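Local coordinates for protein beta-galactosidase (Geobacillus stearothermophilus, PDB 4OIF) that probably hydrolyses terminal non-reducing beta-D-galactose residues of beta-D-galactosides, as a zinc-containing, homotrimeric member of glycoside hydrolase family 42, at residues T47-V52 with R83-T88; M152-N157 with L319-T324; T254-D259 with D279-D284. All coordinates share one frame; numbering follows the deposited sequence. Where two conformers were deposited one is given.

In the fold
The three contacts illustrate how a TIM barrel concentrates its chemistry at the C-terminal ends of its strands. Interaction 1 pairs two adjacent strands of the wall; interaction 3 pairs two others further round, its centre about 15 Å from that of interaction 1. Interaction 2 spans the interior between strands that are not neighbours, and its centre lies about 8 Å from that of interaction 1 and about 7 Å from that of interaction 3. Strand 150-154 borders 83-87 on one flank and 252-259 on the other, while 319-322 pairs with 282-284. Val52, Asn157, Asn255 and Asp284 thus converge near Glu322, the predicted nucleophile, where a glycerol molecule is bound.

Interaction 1: residues T47-V52 with R83-T88; sequences TFTVGV and RVILAT
The ring of Phe48 approaches Arg83 obliquely, its CD2 4.1 Å from Arg83 O, while the peptide groups of the two parallel strands carry most of the polar contact. Phe48 N bonds to Arg83 O, and Ile85 N returns to Phe48 O at 2.9 Å. Val50 continues the ladder with N to Ile85 O and O to Ala87 N. Where strand 47-50 gives way to loop, one water joins Gly51 O to Ala87 O and another joins Val52 O to Thr88 O.

Ile85 carries the face it shares with Thr47 and Thr49. With CG1 beside the backbone N (chi1 -64°), its CD1 comes within 3.7 Å of Thr47 CG2 and also meets Thr49 OG1. Shortening this side chain to an alanine would probably open a gap against both threonines. Val52 CG2 packs on Ala87 CB at 3.6 Å.

The pair forms a beta-alpha-beta unit: helix 68-79 covers Val50, Val84 and Leu86, strand 16-21 flanks 47-50, and strand 150-154 flanks 83-87, its Met152 and His154 touching Ile85.

Interaction 2: residues M152-N157 with L319-T324; sequences MWHVSN and LLMECT. With GOL (glycerol), chain F.
Met321 directs its sulfur at the rim of the His154 imidazole: SD is 3.6 Å from CD2 and lies 76° off the ring normal, a sulfur-aromatic contact made at the edge. The imidazole is reached because CG of His154 stands anti to its backbone N (chi1 176°), while Met321 folds back at its second and third torsions. Deeper in the barrel, Met152 and Leu319 meet tip to tip, SD to CD1 at 3.6 Å, although Met152 was modelled in two conformers and this detail holds for one of them.

Toward the strand ends the contact becomes polar. A water bridges the histidine and the glutamate, 2.6 Å from His154 NE2 and donating to Glu322 OE2 at 2.8 Å. On its other nitrogen the ring makes a weak bond, ND1 to Ser156 O, which lies in the ring plane. The amide of Asn157 and the carboxylate of Glu322 are nearly coplanar, 26° apart, and share a glycerol hydroxyl: Asn157 ND2 donates to O3 at 2.8 Å, and O3 donates to Glu322 OE2 at 2.9 Å. Tyr286 OH holds Glu322 OE1, while Glu370 and Arg119 also bind the glycerol.

Some 11.7 Å separates the strand axes, so side chains, helped by a water and the glycerol, rather than backbone bonds, span the interior. The arrangement is that of a clan GH-A TIM barrel, with the predicted acid Glu158 after strand four and the predicted nucleophile Glu322 at the end of strand seven.

Interaction 3: residues T254-D259 with D279-D284; sequences TNFMAD and DVISWD
Asn255 places CG between its backbone N and carbonyl carbon (chi1 44°), whereas Asp284 sets CG beside its backbone N (chi1 -49°), and these two choices bring amide and carboxylate together. Asn255 ND2 makes a weak, bent bond of 3.1 Å to Asp284 OD2. The planes of the two groups are 63° apart, so the carboxylate is turned well out of the plane of the amide that contacts it.

Beneath this polar pair the backbones of two parallel strands lie side by side. Phe256 uses both its peptide groups: its N donates to Ser282 O at 2.9 Å, and its O accepts from Asp284 N at the same length of 2.9 Å. Waters continue the pairing at each end, one held between Thr254 O and Ser282 N, the other accepting from Ala258 N and donating to Asp284 O at 2.6 Å.

The first of these waters also sits over the centre of the Phe256 ring, 3.4 Å above its plane. The same ring crosses Ile281 and touches it through CD2, which lies 3.9 Å from Ile281 CG2, and it stacks with Tyr271. Further along, Trp283 brings CZ3 to 3.9 Å from Ala258 CB, on the side of the sheet where helix 296-312 packs.

Asn255 has further work as a second-shell residue: ND2 also donates to Asn157 OD1, and OD1 accepts from the backbone N of Glu158, the predicted proton donor. With bonds at both ends the amide is unlikely to flip. Asp284, whose side chain comes to about 3 Å from those of Glu158 and Glu322, is thus joined, weakly, through the neutral amide of Asn255 to Asn157 and to the backbone of Glu158.

Interaction 1: residues T47-V52 with R83-T88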
ATOM      1  N   THR A  47       1.591 -31.222 -30.666  1.00 16.25           N
ATOM      2  CA  THR A  47       0.709 -31.506 -29.546  1.00 10.76           C
ATOM      3  C   THR A  47      -0.001 -30.243 -29.091  1.00 12.10           C
ATOM      4  O   THR A  47       0.629 -29.199 -28.894  1.00  8.46           O
ATOM      5  CB  THR A  47       1.487 -32.126 -28.381  1.00 12.47           C
ATOM      6  OG1 THR A  47       2.167 -33.295 -28.854  1.00 10.77           O
ATOM      7  CG2 THR A  47       0.543 -32.515 -27.243  1.00  9.89           C
ATOM      8  N   PHE A  48      -1.323 -30.332 -28.950  1.00  9.26           N
ATOM      9  CA  PHE A  48      -2.097 -29.142 -28.608  1.00 11.61           C
ATOM     10  C   PHE A  48      -3.139 -29.404 -27.524  1.00  9.33           C
ATOM     11  O   PHE A  48      -3.905 -30.366 -27.592  1.00  7.90           O
ATOM     12  CB  PHE A  48      -2.749 -28.568 -29.872  1.00  7.61           C
ATOM     13  CG  PHE A  48      -1.761 -28.320 -30.974  1.00 13.85           C
ATOM     14  CD1 PHE A  48      -1.011 -27.157 -30.999  1.00  9.16           C
ATOM     15  CD2 PHE A  48      -1.540 -29.277 -31.952  1.00 14.85           C
ATOM     16  CE1 PHE A  48      -0.079 -26.947 -31.994  1.00 13.64           C
ATOM     17  CE2 PHE A  48      -0.607 -29.070 -32.952  1.00 16.54           C
ATOM     18  CZ  PHE A  48       0.125 -27.909 -32.972  1.00 10.99           C
ATOM     19  N   THR A  49      -3.136 -28.534 -26.523  1.00  3.67           N
ATOM     20  CA  THR A  49      -4.071 -28.597 -25.424  1.00  7.53           C
ATOM     21  C   THR A  49      -5.349 -27.851 -25.769  1.00 11.34           C
ATOM     22  O   THR A  49      -5.353 -26.620 -25.854  1.00  7.50           O
ATOM     23  CB  THR A  49      -3.466 -28.003 -24.161  1.00  9.63           C
ATOM     24  OG1 THR A  49      -2.240 -28.680 -23.871  1.00 10.27           O
ATOM     25  CG2 THR A  49      -4.417 -28.161 -23.001  1.00  5.74           C
ATOM     26  N   VAL A  50      -6.430 -28.601 -25.970  1.00  9.92           N
ATOM     27  CA  VAL A  50      -7.669 -28.020 -26.467  1.00 10.32           C
ATOM     28  C   VAL A  50      -8.782 -28.082 -25.422  1.00  7.30           C
ATOM     29  O   VAL A  50      -8.846 -29.017 -24.613  1.00  7.75           O
ATOM     30  CB  VAL A  50      -8.105 -28.719 -27.776  1.00  6.56           C
ATOM     31  CG1 VAL A  50      -9.378 -28.094 -28.349  1.00  1.51           C
ATOM     32  CG2 VAL A  50      -6.981 -28.622 -28.791  1.00  5.58           C
ATOM     33  N   GLY A  51      -9.623 -27.052 -25.420  1.00  4.85           N
ATOM     34  CA  GLY A  51     -10.811 -27.018 -24.589  1.00  5.45           C
ATOM     35  C   GLY A  51     -10.688 -26.470 -23.177  1.00  7.25           C
ATOM     36  O   GLY A  51     -11.629 -26.620 -22.396  1.00  8.26           O
ATOM     37  N   VAL A  52      -9.566 -25.828 -22.839  1.00  9.75           N
ATOM     38  CA  VAL A  52      -9.320 -25.421 -21.448  1.00  8.68           C
ATOM     39  C   VAL A  52     -10.399 -24.451 -20.946  1.00 12.63           C
ATOM     40  O   VAL A  52     -10.865 -24.547 -19.808  1.00  5.65           O
ATOM     41  CB  VAL A  52      -7.921 -24.785 -21.268  1.00  8.07           C
ATOM     42  CG1 VAL A  52      -7.666 -24.466 -19.807  1.00  5.06           C
ATOM     43  CG2 VAL A  52      -6.848 -25.725 -21.767  1.00  4.31           C
ATOM     44  N   ARG A  83      -1.220 -34.499 -32.058  1.00 13.88           N
ATOM     45  CA  ARG A  83      -1.976 -35.096 -30.965  1.00 11.47           C
ATOM     46  C   ARG A  83      -2.721 -34.021 -30.173  1.00 10.35           C
ATOM     47  O   ARG A  83      -2.368 -32.833 -30.196  1.00 10.59           O
ATOM     48  CB  ARG A  83      -1.067 -35.906 -30.024  1.00 14.50           C
ATOM     49  CG  ARG A  83      -0.133 -36.932 -30.695  1.00 11.69           C
ATOM     50  CD  ARG A  83      -0.854 -38.055 -31.428  1.00 10.07           C
ATOM     51  NE  ARG A  83      -1.523 -38.946 -30.496  1.00 29.92           N
ATOM     52  CZ  ARG A  83      -0.963 -40.028 -29.961  1.00 41.76           C
ATOM     53  NH1 ARG A  83       0.286 -40.355 -30.279  1.00 21.25           N
ATOM     54  NH2 ARG A  83      -1.655 -40.780 -29.108  1.00 26.58           N
ATOM     55  N   VAL A  84      -3.765 -34.450 -29.477  1.00  9.89           N
ATOM     56  CA  VAL A  84      -4.528 -33.550 -28.631  1.00 13.67           C
ATOM     57  C   VAL A  84      -4.409 -33.919 -27.154  1.00  9.04           C
ATOM     58  O   VAL A  84      -4.638 -35.067 -26.774  1.00 11.28           O
ATOM     59  CB  VAL A  84      -6.015 -33.541 -29.009  1.00 12.16           C
ATOM     60  CG1 VAL A  84      -6.791 -32.624 -28.046  1.00  8.30           C
ATOM     61  CG2 VAL A  84      -6.193 -33.123 -30.468  1.00  2.84           C
ATOM     62  N   ILE A  85      -4.004 -32.946 -26.342  1.00 13.38           N
ATOM     63  CA  ILE A  85      -4.215 -32.981 -24.900  1.00 10.44           C
ATOM     64  C   ILE A  85      -5.583 -32.357 -24.641  1.00 10.84           C
ATOM     65  O   ILE A  85      -5.753 -31.145 -24.792  1.00  9.72           O
ATOM     66  CB  ILE A  85      -3.123 -32.211 -24.125  1.00  9.55           C
ATOM     67  CG1 ILE A  85      -1.760 -32.868 -24.328  1.00 15.37           C
ATOM     68  CG2 ILE A  85      -3.447 -32.143 -22.630  1.00  7.41           C
ATOM     69  CD1 ILE A  85      -0.611 -32.037 -23.791  1.00  8.71           C
ATOM     70  N   LEU A  86      -6.567 -33.179 -24.291  1.00 12.04           N
ATOM     71  CA  LEU A  86      -7.917 -32.671 -24.097  1.00  7.83           C
ATOM     72  C   LEU A  86      -8.087 -32.219 -22.660  1.00  7.97           C
ATOM     73  O   LEU A  86      -7.815 -32.965 -21.721  1.00 10.50           O
ATOM     74  CB  LEU A  86      -8.964 -33.728 -24.451  1.00  6.91           C
ATOM     75  CG  LEU A  86     -10.424 -33.258 -24.436  1.00  7.18           C
ATOM     76  CD1 LEU A  86     -10.594 -32.001 -25.257  1.00  3.43           C
ATOM     77  CD2 LEU A  86     -11.348 -34.339 -24.953  1.00  4.00           C
ATOM     78  N   ALA A  87      -8.520 -30.981 -22.496  1.00  4.30           N
ATOM     79  CA  ALA A  87      -8.749 -30.443 -21.173  1.00  5.87           C
ATOM     80  C   ALA A  87     -10.217 -30.515 -20.808  1.00  8.31           C
ATOM     81  O   ALA A  87     -11.086 -30.403 -21.681  1.00  8.78           O
ATOM     82  CB  ALA A  87      -8.265 -29.004 -21.091  1.00  8.82           C
ATOM     83  N   THR A  88     -10.491 -30.703 -19.518  1.00  4.15           N
ATOM     84  CA  THR A  88     -11.835 -30.480 -19.003  1.00  5.36           C
ATOM     85  C   THR A  88     -12.013 -28.983 -18.719  1.00  9.03           C
ATOM     86  O   THR A  88     -11.065 -28.299 -18.353  1.00  7.78           O
ATOM     87  CB  THR A  88     -12.101 -31.298 -17.756  1.00  7.17           C
ATOM     88  OG1 THR A  88     -11.294 -30.809 -16.677  1.00  7.40           O
ATOM     89  CG2 THR A  88     -11.773 -32.769 -18.031  1.00  5.63           C
TER
HETATM   90  O   HOH W   1     -13.278 -29.119 -22.577  1.00 10.05           O
HETATM   91  O   HOH W   2     -10.661 -25.842 -17.546  1.00  5.43           O

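Interaction 2: residues M152-N157 with L319-T324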
ATOM      1  N   MET A 152      -3.745 -37.223 -23.636  1.00 11.51           N
ATOM      2  CA  MET A 152      -3.724 -37.023 -22.197  0.81 10.35           C
ATOM      3  C   MET A 152      -4.875 -36.107 -21.781  1.00  9.52           C
ATOM      4  O   MET A 152      -5.366 -35.307 -22.580  1.00 12.76           O
ATOM      5  CB  MET A 152      -2.364 -36.440 -21.785  0.81 11.19           C
ATOM      6  CG  MET A 152      -2.109 -36.257 -20.292  0.81 10.88           C
ATOM      7  SD  MET A 152      -0.389 -35.722 -19.995  0.81  9.61           S
ATOM      8  CE  MET A 152      -0.249 -34.364 -21.150  0.81  7.56           C
ATOM      9  N   TRP A 153      -5.322 -36.248 -20.540  1.00 10.58           N
ATOM     10  CA  TRP A 153      -6.310 -35.349 -19.989  1.00  6.89           C
ATOM     11  C   TRP A 153      -5.609 -34.217 -19.232  1.00  9.73           C
ATOM     12  O   TRP A 153      -4.663 -34.452 -18.474  1.00 11.38           O
ATOM     13  CB  TRP A 153      -7.267 -36.095 -19.065  1.00  8.84           C
ATOM     14  CG  TRP A 153      -8.199 -37.033 -19.765  1.00  7.02           C
ATOM     15  CD1 TRP A 153      -8.116 -38.389 -19.811  1.00  4.70           C
ATOM     16  CD2 TRP A 153      -9.372 -36.677 -20.501  1.00  5.67           C
ATOM     17  NE1 TRP A 153      -9.157 -38.905 -20.535  1.00  6.79           N
ATOM     18  CE2 TRP A 153      -9.944 -37.872 -20.972  1.00  5.59           C
ATOM     19  CE3 TRP A 153      -9.995 -35.462 -20.810  1.00  7.11           C
ATOM     20  CZ2 TRP A 153     -11.103 -37.890 -21.742  1.00  6.41           C
ATOM     21  CZ3 TRP A 153     -11.143 -35.478 -21.564  1.00  2.76           C
ATOM     22  CH2 TRP A 153     -11.689 -36.683 -22.024  1.00 10.33           C
ATOM     23  N   HIS A 154      -6.097 -32.998 -19.453  1.00  6.62           N
ATOM     24  CA  HIS A 154      -5.631 -31.785 -18.794  1.00  8.73           C
ATOM     25  C   HIS A 154      -6.776 -31.333 -17.882  1.00  8.55           C
ATOM     26  O   HIS A 154      -7.656 -30.588 -18.295  1.00 10.29           O
ATOM     27  CB  HIS A 154      -5.245 -30.745 -19.870  1.00  7.40           C
ATOM     28  CG  HIS A 154      -4.833 -29.395 -19.356  1.00 11.63           C
ATOM     29  ND1 HIS A 154      -5.613 -28.634 -18.508  1.00  8.49           N
ATOM     30  CD2 HIS A 154      -3.762 -28.622 -19.669  1.00 12.26           C
ATOM     31  CE1 HIS A 154      -5.015 -27.476 -18.282  1.00 15.83           C
ATOM     32  NE2 HIS A 154      -3.895 -27.440 -18.982  1.00 11.09           N
ATOM     33  N   VAL A 155      -6.801 -31.820 -16.650  1.00  6.72           N
ATOM     34  CA  VAL A 155      -7.994 -31.629 -15.838  1.00  8.56           C
ATOM     35  C   VAL A 155      -8.050 -30.241 -15.220  1.00 13.86           C
ATOM     36  O   VAL A 155      -7.193 -29.863 -14.409  1.00 11.54           O
ATOM     37  CB  VAL A 155      -8.097 -32.691 -14.745  1.00  9.33           C
ATOM     38  CG1 VAL A 155      -9.380 -32.515 -13.943  1.00  8.47           C
ATOM     39  CG2 VAL A 155      -8.091 -34.045 -15.384  1.00  7.82           C
ATOM     40  N   SER A 156      -9.090 -29.503 -15.614  1.00 14.18           N
ATOM     41  CA  SER A 156      -9.290 -28.105 -15.232  1.00 18.25           C
ATOM     42  C   SER A 156      -8.117 -27.252 -15.685  1.00 18.33           C
ATOM     43  O   SER A 156      -7.464 -27.554 -16.687  1.00 11.77           O
ATOM     44  CB  SER A 156      -9.477 -27.959 -13.718  1.00 13.81           C
ATOM     45  OG  SER A 156     -10.010 -26.687 -13.415  1.00 11.17           O
ATOM     46  N   ASN A 157      -7.849 -26.188 -14.934  1.00 17.84           N
ATOM     47  CA  ASN A 157      -6.694 -25.353 -15.214  1.00 23.50           C
ATOM     48  C   ASN A 157      -6.220 -24.557 -13.999  1.00 24.05           C
ATOM     49  O   ASN A 157      -7.008 -23.832 -13.383  1.00 20.19           O
ATOM     50  CB  ASN A 157      -7.007 -24.402 -16.367  1.00 15.07           C
ATOM     51  CG  ASN A 157      -5.772 -23.732 -16.898  1.00 20.52           C
ATOM     52  OD1 ASN A 157      -5.025 -24.319 -17.687  1.00 18.24           O
ATOM     53  ND2 ASN A 157      -5.529 -22.503 -16.453  1.00 14.34           N
ATOM     54  N   LEU A 319       6.065 -32.881 -17.466  1.00 16.15           N
ATOM     55  CA  LEU A 319       5.697 -32.228 -18.704  1.00 18.25           C
ATOM     56  C   LEU A 319       5.566 -30.722 -18.493  1.00 13.71           C
ATOM     57  O   LEU A 319       4.757 -30.256 -17.697  1.00 17.50           O
ATOM     58  CB  LEU A 319       4.399 -32.834 -19.265  1.00 15.71           C
ATOM     59  CG  LEU A 319       4.497 -34.309 -19.709  1.00 23.32           C
ATOM     60  CD1 LEU A 319       3.130 -34.956 -19.891  1.00 10.91           C
ATOM     61  CD2 LEU A 319       5.336 -34.478 -20.979  1.00 11.19           C
ATOM     62  N   LEU A 320       6.397 -29.958 -19.190  1.00 18.40           N
ATOM     63  CA  LEU A 320       6.189 -28.524 -19.241  1.00 12.17           C
ATOM     64  C   LEU A 320       4.894 -28.301 -20.001  1.00 17.88           C
ATOM     65  O   LEU A 320       4.816 -28.600 -21.193  1.00 12.60           O
ATOM     66  CB  LEU A 320       7.351 -27.813 -19.914  1.00 13.39           C
ATOM     67  CG  LEU A 320       7.191 -26.296 -19.988  1.00 17.59           C
ATOM     68  CD1 LEU A 320       7.106 -25.731 -18.583  1.00 16.66           C
ATOM     69  CD2 LEU A 320       8.344 -25.661 -20.765  1.00 12.35           C
ATOM     70  N   MET A 321       3.868 -27.814 -19.302  1.00 18.56           N
ATOM     71  CA  MET A 321       2.559 -27.606 -19.921  1.00 19.48           C
ATOM     72  C   MET A 321       2.464 -26.204 -20.526  1.00 19.14           C
ATOM     73  O   MET A 321       1.850 -25.998 -21.583  1.00 16.70           O
ATOM     74  CB  MET A 321       1.432 -27.827 -18.904  1.00 14.83           C
ATOM     75  CG  MET A 321       0.022 -27.775 -19.499  1.00 12.19           C
ATOM     76  SD  MET A 321      -0.348 -29.151 -20.614  1.00 19.79           S
ATOM     77  CE  MET A 321      -0.087 -30.529 -19.511  1.00 18.21           C
ATOM     78  N   GLU A 322       3.078 -25.237 -19.855  1.00 13.41           N
ATOM     79  CA  GLU A 322       3.071 -23.875 -20.357  1.00 16.11           C
ATOM     80  C   GLU A 322       4.416 -23.181 -20.172  1.00 23.91           C
ATOM     81  O   GLU A 322       5.109 -23.377 -19.170  1.00 16.84           O
ATOM     82  CB  GLU A 322       1.978 -23.055 -19.668  1.00 15.12           C
ATOM     83  CG  GLU A 322       0.550 -23.540 -19.891  1.00 20.22           C
ATOM     84  CD  GLU A 322      -0.439 -22.832 -18.977  1.00 27.37           C
ATOM     85  OE1 GLU A 322       0.008 -21.921 -18.243  1.00 17.81           O
ATOM     86  OE2 GLU A 322      -1.645 -23.180 -18.991  1.00 22.12           O
ATOM     87  N   CYS A 323       4.773 -22.382 -21.173  1.00 16.72           N
ATOM     88  CA  CYS A 323       5.766 -21.317 -21.055  1.00 15.97           C
ATOM     89  C   CYS A 323       5.459 -20.357 -22.202  1.00 21.04           C
ATOM     90  O   CYS A 323       4.644 -20.680 -23.070  1.00 18.28           O
ATOM     91  CB  CYS A 323       7.204 -21.851 -21.116  1.00 17.60           C
ATOM     92  SG  CYS A 323       7.721 -22.574 -22.697  1.00 17.91           S
ATOM     93  N   THR A 324       6.059 -19.172 -22.201  1.00 15.06           N
ATOM     94  CA  THR A 324       5.829 -18.243 -23.310  1.00 23.19           C
ATOM     95  C   THR A 324       7.026 -18.272 -24.251  1.00 13.49           C
ATOM     96  O   THR A 324       8.173 -18.315 -23.803  1.00 20.52           O
ATOM     97  CB  THR A 324       5.538 -16.774 -22.820  1.00 14.19           C
ATOM     98  OG1 THR A 324       5.418 -15.885 -23.943  1.00 12.49           O
ATOM     99  CG2 THR A 324       6.607 -16.266 -21.896  1.00  7.00           C
TER
HETATM  100  C1  GOL F 703      -2.702 -18.417 -19.258  1.00 11.60           C
HETATM  101  O1  GOL F 703      -2.975 -17.304 -18.424  1.00 15.06           O
HETATM  102  C2  GOL F 703      -3.414 -19.612 -18.654  1.00 17.69           C
HETATM  103  O2  GOL F 703      -3.927 -20.438 -19.667  1.00 21.48           O
HETATM  104  C3  GOL F 703      -2.462 -20.346 -17.713  1.00 17.22           C
HETATM  105  O3  GOL F 703      -3.067 -21.491 -17.158  1.00 14.72           O
HETATM  106  O   HOH W   3      -2.589 -25.530 -20.236  1.00 13.86           O

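Interaction 3: residues T254-D259 with D279-D284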
ATOM      1  N   THR A 254      -2.780 -32.314 -14.184  1.00 10.82           N
ATOM      2  CA  THR A 254      -3.276 -30.947 -14.041  1.00 11.08           C
ATOM      3  C   THR A 254      -2.068 -30.001 -13.938  1.00 10.62           C
ATOM      4  O   THR A 254      -1.032 -30.379 -13.389  1.00 12.81           O
ATOM      5  CB  THR A 254      -4.228 -30.805 -12.815  1.00 14.87           C
ATOM      6  OG1 THR A 254      -4.783 -29.485 -12.776  1.00 11.27           O
ATOM      7  CG2 THR A 254      -3.502 -31.094 -11.500  1.00 15.83           C
ATOM      8  N   ASN A 255      -2.171 -28.787 -14.480  1.00  7.42           N
ATOM      9  CA  ASN A 255      -0.980 -27.939 -14.530  1.00 11.61           C
ATOM     10  C   ASN A 255      -0.717 -27.157 -13.234  1.00 15.45           C
ATOM     11  O   ASN A 255      -1.594 -26.480 -12.688  1.00 16.11           O
ATOM     12  CB  ASN A 255      -1.015 -26.986 -15.741  1.00 11.22           C
ATOM     13  CG  ASN A 255      -2.372 -26.309 -15.967  1.00 24.06           C
ATOM     14  OD1 ASN A 255      -3.433 -26.787 -15.533  1.00 14.28           O
ATOM     15  ND2 ASN A 255      -2.334 -25.187 -16.692  1.00 13.64           N
ATOM     16  N   PHE A 256       0.514 -27.303 -12.742  1.00 15.39           N
ATOM     17  CA  PHE A 256       0.996 -26.652 -11.526  1.00 15.66           C
ATOM     18  C   PHE A 256       1.598 -25.281 -11.820  1.00 17.30           C
ATOM     19  O   PHE A 256       1.959 -24.971 -12.964  1.00 17.86           O
ATOM     20  CB  PHE A 256       2.055 -27.521 -10.831  1.00 21.18           C
ATOM     21  CG  PHE A 256       1.505 -28.744 -10.131  1.00 12.86           C
ATOM     22  CD1 PHE A 256       0.143 -29.001 -10.093  1.00 12.21           C
ATOM     23  CD2 PHE A 256       2.370 -29.633  -9.493  1.00 16.19           C
ATOM     24  CE1 PHE A 256      -0.351 -30.128  -9.437  1.00 10.71           C
ATOM     25  CE2 PHE A 256       1.884 -30.764  -8.838  1.00 12.25           C
ATOM     26  CZ  PHE A 256       0.520 -31.006  -8.814  1.00 14.15           C
ATOM     27  N   MET A 257       1.734 -24.471 -10.776  1.00 22.87           N
ATOM     28  CA  MET A 257       2.302 -23.129 -10.908  1.00 16.53           C
ATOM     29  C   MET A 257       3.532 -22.932 -10.027  1.00 22.61           C
ATOM     30  O   MET A 257       3.835 -23.751  -9.147  1.00 18.68           O
ATOM     31  CB  MET A 257       1.259 -22.061 -10.548  1.00 17.66           C
ATOM     32  CG  MET A 257       0.034 -22.033 -11.444  1.00 26.24           C
ATOM     33  SD  MET A 257      -1.403 -21.268 -10.654  1.00 19.48           S
ATOM     34  CE  MET A 257      -1.868 -22.530  -9.486  1.00 15.41           C
ATOM     35  N   ALA A 258       4.237 -21.835 -10.282  1.00 21.23           N
ATOM     36  CA  ALA A 258       5.203 -21.289  -9.343  1.00 23.09           C
ATOM     37  C   ALA A 258       4.620 -19.971  -8.847  1.00 24.90           C
ATOM     38  O   ALA A 258       3.751 -19.405  -9.501  1.00 30.72           O
ATOM     39  CB  ALA A 258       6.554 -21.084 -10.001  1.00 20.19           C
ATOM     40  N   ASP A 259       5.069 -19.488  -7.695  1.00 22.44           N
ATOM     41  CA  ASP A 259       4.558 -18.217  -7.191  1.00 30.95           C
ATOM     42  C   ASP A 259       5.507 -17.065  -7.444  1.00 47.50           C
ATOM     43  O   ASP A 259       6.721 -17.151  -7.198  1.00 32.89           O
ATOM     44  CB  ASP A 259       4.229 -18.299  -5.707  1.00 36.16           C
ATOM     45  CG  ASP A 259       2.791 -18.690  -5.471  1.00 37.83           C
ATOM     46  OD1 ASP A 259       2.045 -18.734  -6.472  1.00 37.15           O
ATOM     47  OD2 ASP A 259       2.403 -18.941  -4.308  1.00 36.40           O
ATOM     48  N   ASP A 279      -1.271 -38.837 -12.818  1.00 14.97           N
ATOM     49  CA  ASP A 279      -0.450 -39.824 -13.521  1.00 24.36           C
ATOM     50  C   ASP A 279       0.898 -39.199 -13.840  1.00 19.31           C
ATOM     51  O   ASP A 279       1.930 -39.864 -13.798  1.00 17.40           O
ATOM     52  CB  ASP A 279      -1.131 -40.310 -14.811  1.00 12.58           C
ATOM     53  CG  ASP A 279      -2.431 -41.042 -14.544  1.00 19.70           C
ATOM     54  OD1 ASP A 279      -2.540 -41.688 -13.475  1.00 26.94           O
ATOM     55  OD2 ASP A 279      -3.345 -40.969 -15.400  1.00 15.06           O
ATOM     56  N   VAL A 280       0.873 -37.908 -14.150  1.00 11.16           N
ATOM     57  CA  VAL A 280       2.072 -37.201 -14.559  1.00 19.61           C
ATOM     58  C   VAL A 280       1.992 -35.743 -14.084  1.00 15.96           C
ATOM     59  O   VAL A 280       0.912 -35.141 -14.050  1.00 12.59           O
ATOM     60  CB  VAL A 280       2.282 -37.299 -16.113  1.00 14.93           C
ATOM     61  CG1 VAL A 280       1.062 -36.807 -16.855  1.00 12.69           C
ATOM     62  CG2 VAL A 280       3.545 -36.562 -16.563  1.00  8.92           C
ATOM     63  N   ILE A 281       3.138 -35.210 -13.661  1.00 11.67           N
ATOM     64  CA  ILE A 281       3.238 -33.834 -13.198  1.00 12.96           C
ATOM     65  C   ILE A 281       3.521 -32.917 -14.372  1.00 18.83           C
ATOM     66  O   ILE A 281       4.334 -33.234 -15.244  1.00 14.90           O
ATOM     67  CB  ILE A 281       4.353 -33.646 -12.147  1.00 11.71           C
ATOM     68  CG1 ILE A 281       4.142 -34.584 -10.957  1.00 12.68           C
ATOM     69  CG2 ILE A 281       4.419 -32.188 -11.701  1.00  8.92           C
ATOM     70  CD1 ILE A 281       2.742 -34.509 -10.350  1.00  9.74           C
ATOM     71  N   SER A 282       2.841 -31.783 -14.401  1.00 14.04           N
ATOM     72  CA  SER A 282       3.067 -30.814 -15.457  1.00 15.32           C
ATOM     73  C   SER A 282       2.992 -29.435 -14.863  1.00 12.64           C
ATOM     74  O   SER A 282       2.295 -29.246 -13.870  1.00 12.22           O
ATOM     75  CB  SER A 282       2.045 -30.966 -16.592  1.00 10.82           C
ATOM     76  OG  SER A 282       0.807 -30.400 -16.231  1.00  9.03           O
ATOM     77  N   TRP A 283       3.709 -28.470 -15.441  1.00 16.18           N
ATOM     78  CA  TRP A 283       3.625 -27.121 -14.870  1.00 15.78           C
ATOM     79  C   TRP A 283       3.894 -25.955 -15.826  1.00 15.92           C
ATOM     80  O   TRP A 283       4.291 -26.141 -16.973  1.00 15.54           O
ATOM     81  CB  TRP A 283       4.552 -27.014 -13.649  1.00 15.48           C
ATOM     82  CG  TRP A 283       6.025 -26.820 -13.911  1.00 22.79           C
ATOM     83  CD1 TRP A 283       6.915 -27.745 -14.399  1.00 18.04           C
ATOM     84  CD2 TRP A 283       6.792 -25.643 -13.623  1.00 16.69           C
ATOM     85  NE1 TRP A 283       8.183 -27.201 -14.452  1.00 10.55           N
ATOM     86  CE2 TRP A 283       8.131 -25.914 -13.981  1.00 11.23           C
ATOM     87  CE3 TRP A 283       6.476 -24.388 -13.102  1.00 18.50           C
ATOM     88  CZ2 TRP A 283       9.143 -24.972 -13.843  1.00 17.91           C
ATOM     89  CZ3 TRP A 283       7.485 -23.450 -12.969  1.00 20.29           C
ATOM     90  CH2 TRP A 283       8.801 -23.747 -13.337  1.00 16.62           C
ATOM     91  N   ASP A 284       3.639 -24.750 -15.324  1.00 18.69           N
ATOM     92  CA  ASP A 284       3.634 -23.539 -16.134  1.00 24.72           C
ATOM     93  C   ASP A 284       4.722 -22.578 -15.711  1.00 16.00           C
ATOM     94  O   ASP A 284       4.664 -22.013 -14.621  1.00 18.56           O
ATOM     95  CB  ASP A 284       2.281 -22.844 -16.031  1.00 25.96           C
ATOM     96  CG  ASP A 284       1.137 -23.786 -16.261  1.00 19.93           C
ATOM     97  OD1 ASP A 284       1.345 -24.805 -16.960  1.00 15.87           O
ATOM     98  OD2 ASP A 284       0.036 -23.506 -15.746  1.00 20.32           O
TER
HETATM   99  O   HOH W   4       1.148 -31.772 -12.239  1.00 12.45           O
HETATM  100  O   HOH W   5       3.528 -20.543 -12.776  1.00 17.17           O